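Local coordinates for protein salivary nitrophorin (Cimex lectularius, PDB 2IMQ) that carries nitric oxide on a heme b group and delivers it to the victim during feeding, causing vasodilation, at residues V39-Q50 with I80-C90. Residues are numbered along the deposited sequence; the frame is centred on the assembly and turned at random.
With HEM (protoporphyrin IX containing Fe), chain B.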
loop_
_atom_site.group_PDB
_atom_site.type_symbol
_atom_site.label_atom_id
_atom_site.label_comp_id
_atom_site.label_asym_id
_atom_site.label_seq_id
_atom_site.Cartn_x
_atom_site.Cartn_y
_atom_site.Cartn_z
ATOM N N VAL A 39 -3.282 -13.617 -4.211
ATOM C CA VAL A 39 -3.274 -12.287 -4.799
ATOM C C VAL A 39 -2.090 -11.513 -4.222
ATOM O O VAL A 39 -1.804 -11.628 -3.025
ATOM C CB VAL A 39 -4.595 -11.536 -4.455
ATOM C CG1 VAL A 39 -4.539 -10.135 -4.988
ATOM C CG2 VAL A 39 -5.753 -12.382 -4.961
ATOM N N ILE A 40 -1.415 -10.784 -5.087
ATOM C CA ILE A 40 -0.343 -9.872 -4.635
ATOM C C ILE A 40 -0.556 -8.503 -5.227
ATOM O O ILE A 40 -0.824 -8.359 -6.430
ATOM C CB ILE A 40 1.039 -10.389 -5.131
ATOM C CG1 ILE A 40 1.382 -11.769 -4.572
ATOM C CG2 ILE A 40 2.131 -9.450 -4.740
ATOM C CD1 ILE A 40 2.625 -12.409 -5.227
ATOM N N ALA A 41 -0.471 -7.470 -4.386
ATOM C CA ALA A 41 -0.584 -6.106 -4.855
ATOM C C ALA A 41 0.673 -5.334 -4.433
ATOM O O ALA A 41 1.132 -5.503 -3.294
ATOM C CB ALA A 41 -1.798 -5.447 -4.316
ATOM N N VAL A 42 1.195 -4.557 -5.355
ATOM C CA VAL A 42 2.388 -3.735 -5.164
ATOM C C VAL A 42 2.097 -2.278 -5.456
ATOM O O VAL A 42 1.682 -1.956 -6.562
ATOM C CB VAL A 42 3.521 -4.204 -6.128
ATOM C CG1 VAL A 42 4.795 -3.391 -5.897
ATOM C CG2 VAL A 42 3.764 -5.740 -5.935
ATOM N N ALA A 43 2.314 -1.401 -4.497
ATOM C CA ALA A 43 2.043 0.015 -4.683
ATOM C C ALA A 43 3.346 0.765 -4.395
ATOM O O ALA A 43 4.046 0.523 -3.397
ATOM C CB ALA A 43 0.949 0.528 -3.752
ATOM N N VAL A 44 3.639 1.710 -5.242
ATOM C CA VAL A 44 4.775 2.598 -5.033
ATOM C C VAL A 44 4.362 4.046 -5.192
ATOM O O VAL A 44 3.397 4.369 -5.889
ATOM C CB VAL A 44 5.949 2.327 -5.963
ATOM C CG1 VAL A 44 6.575 1.090 -5.619
ATOM C CG2 VAL A 44 5.543 2.329 -7.399
ATOM N N GLN A 45 5.082 4.913 -4.478
ATOM C CA GLN A 45 4.958 6.319 -4.604
ATOM C C GLN A 45 6.323 6.843 -4.870
ATOM O O GLN A 45 7.310 6.442 -4.257
ATOM C CB GLN A 45 4.418 6.927 -3.307
ATOM C CG GLN A 45 4.481 8.446 -3.319
ATOM C CD GLN A 45 3.806 9.105 -2.186
ATOM O OE1 GLN A 45 2.848 8.583 -1.597
ATOM N NE2 GLN A 45 4.262 10.318 -1.928
ATOM N N GLY A 46 6.377 7.831 -5.762
ATOM C CA GLY A 46 7.644 8.401 -6.113
ATOM C C GLY A 46 7.526 9.480 -7.170
ATOM O O GLY A 46 6.559 10.257 -7.214
ATOM N N PHE A 47 8.530 9.502 -8.022
ATOM C CA PHE A 47 8.636 10.591 -9.012
ATOM C C PHE A 47 9.089 10.092 -10.354
ATOM O O PHE A 47 10.034 9.312 -10.440
ATOM C CB PHE A 47 9.629 11.623 -8.539
ATOM C CG PHE A 47 9.171 12.371 -7.328
ATOM C CD1 PHE A 47 9.664 12.037 -6.071
ATOM C CD2 PHE A 47 8.188 13.358 -7.436
ATOM C CE1 PHE A 47 9.206 12.703 -4.928
ATOM C CE2 PHE A 47 7.731 14.042 -6.306
ATOM C CZ PHE A 47 8.237 13.710 -5.047
ATOM N N GLY A 48 8.422 10.586 -11.390
ATOM C CA GLY A 48 8.866 10.380 -12.774
ATOM C C GLY A 48 8.552 9.017 -13.364
ATOM O O GLY A 48 9.138 8.625 -14.372
ATOM N N PHE A 49 7.619 8.264 -12.787
ATOM C CA PHE A 49 7.350 6.927 -13.305
ATOM C C PHE A 49 6.922 6.879 -14.773
ATOM O O PHE A 49 7.428 6.055 -15.507
ATOM C CB PHE A 49 6.255 6.229 -12.501
ATOM C CG PHE A 49 6.605 6.014 -11.047
ATOM C CD1 PHE A 49 5.685 6.297 -10.070
ATOM C CD2 PHE A 49 7.825 5.493 -10.686
ATOM C CE1 PHE A 49 5.991 6.108 -8.747
ATOM C CE2 PHE A 49 8.115 5.236 -9.327
ATOM C CZ PHE A 49 7.189 5.570 -8.383
ATOM N N GLN A 50 5.953 7.718 -15.135
ATOM C CA GLN A 50 5.327 7.711 -16.459
ATOM C C GLN A 50 6.319 8.197 -17.497
ATOM O O GLN A 50 6.574 7.505 -18.493
ATOM C CB GLN A 50 4.080 8.595 -16.421
ATOM C CG GLN A 50 3.163 8.524 -17.626
ATOM C CD GLN A 50 1.747 8.972 -17.283
ATOM O OE1 GLN A 50 0.794 8.570 -17.942
ATOM N NE2 GLN A 50 1.608 9.801 -16.248
ATOM N N ILE A 80 0.447 3.205 -13.890
ATOM C CA ILE A 80 1.347 4.234 -13.415
ATOM C C ILE A 80 0.902 5.639 -13.779
ATOM O O ILE A 80 0.318 5.906 -14.860
ATOM C CB ILE A 80 2.810 3.995 -13.862
ATOM C CG1 ILE A 80 2.930 4.059 -15.382
ATOM C CG2 ILE A 80 3.338 2.685 -13.288
ATOM C CD1 ILE A 80 4.373 3.915 -15.900
ATOM N N THR A 81 1.190 6.537 -12.862
ATOM C CA THR A 81 1.082 7.979 -13.082
ATOM C C THR A 81 2.459 8.580 -12.872
ATOM O O THR A 81 3.454 7.858 -12.745
ATOM C CB THR A 81 0.040 8.629 -12.168
ATOM O OG1 THR A 81 0.496 8.572 -10.810
ATOM C CG2 THR A 81 -1.273 7.898 -12.187
ATOM N N GLU A 82 2.571 9.889 -12.825
ATOM C CA GLU A 82 3.875 10.431 -12.546
ATOM C C GLU A 82 4.399 10.085 -11.137
ATOM O O GLU A 82 5.609 9.963 -10.976
ATOM C CB GLU A 82 3.904 11.937 -12.788
ATOM C CG GLU A 82 4.360 12.296 -14.197
ATOM C CD GLU A 82 5.824 11.970 -14.394
ATOM O OE1 GLU A 82 6.680 12.663 -13.792
ATOM O OE2 GLU A 82 6.122 11.004 -15.112
ATOM N N THR A 83 3.492 9.911 -10.169
ATOM C CA THR A 83 3.889 9.765 -8.787
ATOM C C THR A 83 3.452 8.483 -8.149
ATOM O O THR A 83 3.835 8.238 -7.007
ATOM C CB THR A 83 3.354 10.911 -7.919
ATOM O OG1 THR A 83 1.920 10.871 -7.929
ATOM C CG2 THR A 83 3.815 12.261 -8.461
ATOM N N MET A 84 2.645 7.681 -8.826
ATOM C CA MET A 84 2.094 6.450 -8.228
ATOM C C MET A 84 2.215 5.270 -9.204
ATOM O O MET A 84 2.143 5.432 -10.405
ATOM C CB MET A 84 0.628 6.561 -7.870
ATOM C CG MET A 84 0.271 7.596 -6.787
ATOM S SD MET A 84 -1.444 7.739 -6.546
ATOM C CE MET A 84 -1.780 8.812 -7.898
ATOM N N GLY A 85 2.322 4.078 -8.653
ATOM C CA GLY A 85 2.269 2.845 -9.415
ATOM C C GLY A 85 1.476 1.824 -8.592
ATOM O O GLY A 85 1.674 1.696 -7.369
ATOM N N LEU A 86 0.574 1.085 -9.245
ATOM C CA LEU A 86 -0.144 0.014 -8.589
ATOM C C LEU A 86 -0.209 -1.166 -9.544
ATOM O O LEU A 86 -0.652 -1.023 -10.684
ATOM C CB LEU A 86 -1.583 0.408 -8.256
ATOM C CG LEU A 86 -2.488 -0.614 -7.565
ATOM C CD1 LEU A 86 -1.946 -1.048 -6.187
ATOM C CD2 LEU A 86 -3.894 -0.069 -7.480
ATOM N N THR A 87 0.193 -2.329 -9.041
ATOM C CA THR A 87 0.147 -3.569 -9.814
ATOM C C THR A 87 -0.585 -4.598 -8.978
ATOM O O THR A 87 -0.292 -4.752 -7.792
ATOM C CB THR A 87 1.556 -4.032 -10.157
ATOM O OG1 THR A 87 2.272 -2.969 -10.792
ATOM C CG2 THR A 87 1.499 -5.205 -11.132
ATOM N N VAL A 88 -1.466 -5.390 -9.626
ATOM C CA VAL A 88 -2.154 -6.470 -8.973
ATOM C C VAL A 88 -1.905 -7.758 -9.761
ATOM O O VAL A 88 -2.107 -7.755 -10.976
ATOM C CB VAL A 88 -3.672 -6.189 -8.836
ATOM C CG1 VAL A 88 -4.318 -7.290 -8.099
ATOM C CG2 VAL A 88 -3.888 -4.861 -8.081
ATOM N N TYR A 89 -1.500 -8.798 -9.052
ATOM C CA TYR A 89 -1.289 -10.128 -9.610
ATOM C C TYR A 89 -2.234 -11.090 -8.923
ATOM O O TYR A 89 -2.552 -10.964 -7.737
ATOM C CB TYR A 89 0.147 -10.604 -9.323
ATOM C CG TYR A 89 1.224 -9.762 -9.865
ATOM C CD1 TYR A 89 1.804 -8.790 -9.083
ATOM C CD2 TYR A 89 1.693 -9.916 -11.151
ATOM C CE1 TYR A 89 2.832 -8.009 -9.568
ATOM C CE2 TYR A 89 2.723 -9.143 -11.639
ATOM C CZ TYR A 89 3.312 -8.171 -10.830
ATOM O OH TYR A 89 4.298 -7.357 -11.315
ATOM N N CYS A 90 -2.670 -12.117 -9.686
ATOM C CA CYS A 90 -3.479 -13.151 -9.100
ATOM C C CYS A 90 -3.076 -14.475 -9.700
ATOM O O CYS A 90 -2.716 -14.516 -10.863
ATOM C CB CYS A 90 -4.957 -12.878 -9.370
ATOM S SG CYS A 90 -6.184 -14.056 -8.652
HETATM C CHA HEM B . 6.206 -1.278 -13.960
HETATM C CHB HEM B . 7.412 -1.862 -9.301
HETATM C CHC HEM B . 10.279 1.995 -9.571
HETATM C CHD HEM B . 8.898 2.815 -14.060
HETATM C C1A HEM B . 6.290 -1.808 -12.705
HETATM C C2A HEM B . 5.638 -3.005 -12.229
HETATM C C3A HEM B . 5.963 -3.126 -10.917
HETATM C C4A HEM B . 6.837 -2.047 -10.555
HETATM C CMA HEM B . 5.534 -4.254 -9.996
HETATM C CAA HEM B . 4.744 -3.977 -13.033
HETATM C CBA HEM B . 5.731 -5.094 -13.471
HETATM C CGA HEM B . 5.048 -6.122 -14.359
HETATM O O1A HEM B . 4.869 -5.848 -15.545
HETATM O O2A HEM B . 4.740 -7.248 -13.895
HETATM C C1B HEM B . 8.299 -0.879 -8.992
HETATM C C2B HEM B . 8.944 -0.721 -7.711
HETATM C C3B HEM B . 9.745 0.337 -7.770
HETATM C C4B HEM B . 9.642 0.877 -9.101
HETATM C CMB HEM B . 8.616 -1.702 -6.643
HETATM C CAB HEM B . 10.628 0.940 -6.688
HETATM C CBB HEM B . 11.020 0.217 -5.630
HETATM C C1C HEM B . 10.226 2.570 -10.808
HETATM C C2C HEM B . 10.879 3.781 -11.237
HETATM C C3C HEM B . 10.534 3.955 -12.510
HETATM C C4C HEM B . 9.565 2.968 -12.869
HETATM C CMC HEM B . 11.936 4.579 -10.466
HETATM C CAC HEM B . 10.999 5.077 -13.427
HETATM C CBC HEM B . 10.778 6.359 -13.145
HETATM C C1D HEM B . 8.014 1.817 -14.409
HETATM C C2D HEM B . 7.300 1.782 -15.662
HETATM C C3D HEM B . 6.504 0.518 -15.647
HETATM C C4D HEM B . 6.767 -0.105 -14.376
HETATM C CMD HEM B . 7.380 2.801 -16.799
HETATM C CAD HEM B . 5.577 0.080 -16.794
HETATM C CBD HEM B . 6.492 -0.294 -17.950
HETATM C CGD HEM B . 5.732 -1.052 -18.994
HETATM O O1D HEM B . 6.384 -1.418 -20.025
HETATM O O2D HEM B . 4.504 -1.269 -18.778
HETATM N NA HEM B . 7.035 -1.242 -11.676
HETATM N NB HEM B . 8.726 0.126 -9.814
HETATM N NC HEM B . 9.416 2.126 -11.810
HETATM N ND HEM B . 7.650 0.695 -13.674
HETATM FE FE HEM B . 8.321 0.355 -11.797
HETATM O O HOH W 1 3.380 -1.368 -8.868
#
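Glu82 folds back over the turn that follows strand 39-46, its chain folded about CB-CG (chi2 -69°) to bring OE1 within 3.3 Å of Gly48 CA and OE2 alongside the backbone N and CB of Gln50. The carboxylate's strongest partner is the backbone N of Thr51, while the backbone O of Glu82 accepts Phe49 N at 3.2 Å from above its carbonyl plane. Gln50, extended beyond CG, reaches along the 80-82 backbone, NE2 3.6 Å from Glu82 N. The Phe49 ring lies between the 81-84 backbone and the porphyrin: its CD1 edge meets Met84 N, CE1 lies 3.5 Å from Thr83 O, and on the other flank CD2 comes equally close to HEM C2C, near the ring plane. Ile80 CD1 touches methyl CMD.

Gly46 N, above the carbonyl plane of Thr83, bonds its O at 2.9 Å and ties the turn to strands 39-46 and 84-90, antiparallel (168°) in this DNase I-like beta-sandwich. Paired bonds join Val44 with Gly85, Val42 with Thr87 and Ile40 with Tyr89. Strand alternation puts Tyr89 on the face of Ile40 and Val42, against Phe64, Gln65 and Leu68 of helix 57-70; CG, anti to the carbonyl carbon (chi1 -60°), helps aim the ring, whose OH donates to propionate O2A, in the ring plane, at 2.6 Å. A water donates to Val42 O and also bonds Thr87 OG1, which also bonds Asn78 ND2.

Val44 CG1 lies 3.6 Å from methyl CMB. Hydrocarbon thus lines the porphyrin, whose iron Cys60 binds, while Tyr89 and Lys75 supply polar bonds, a division expected to suit amphipathic heme.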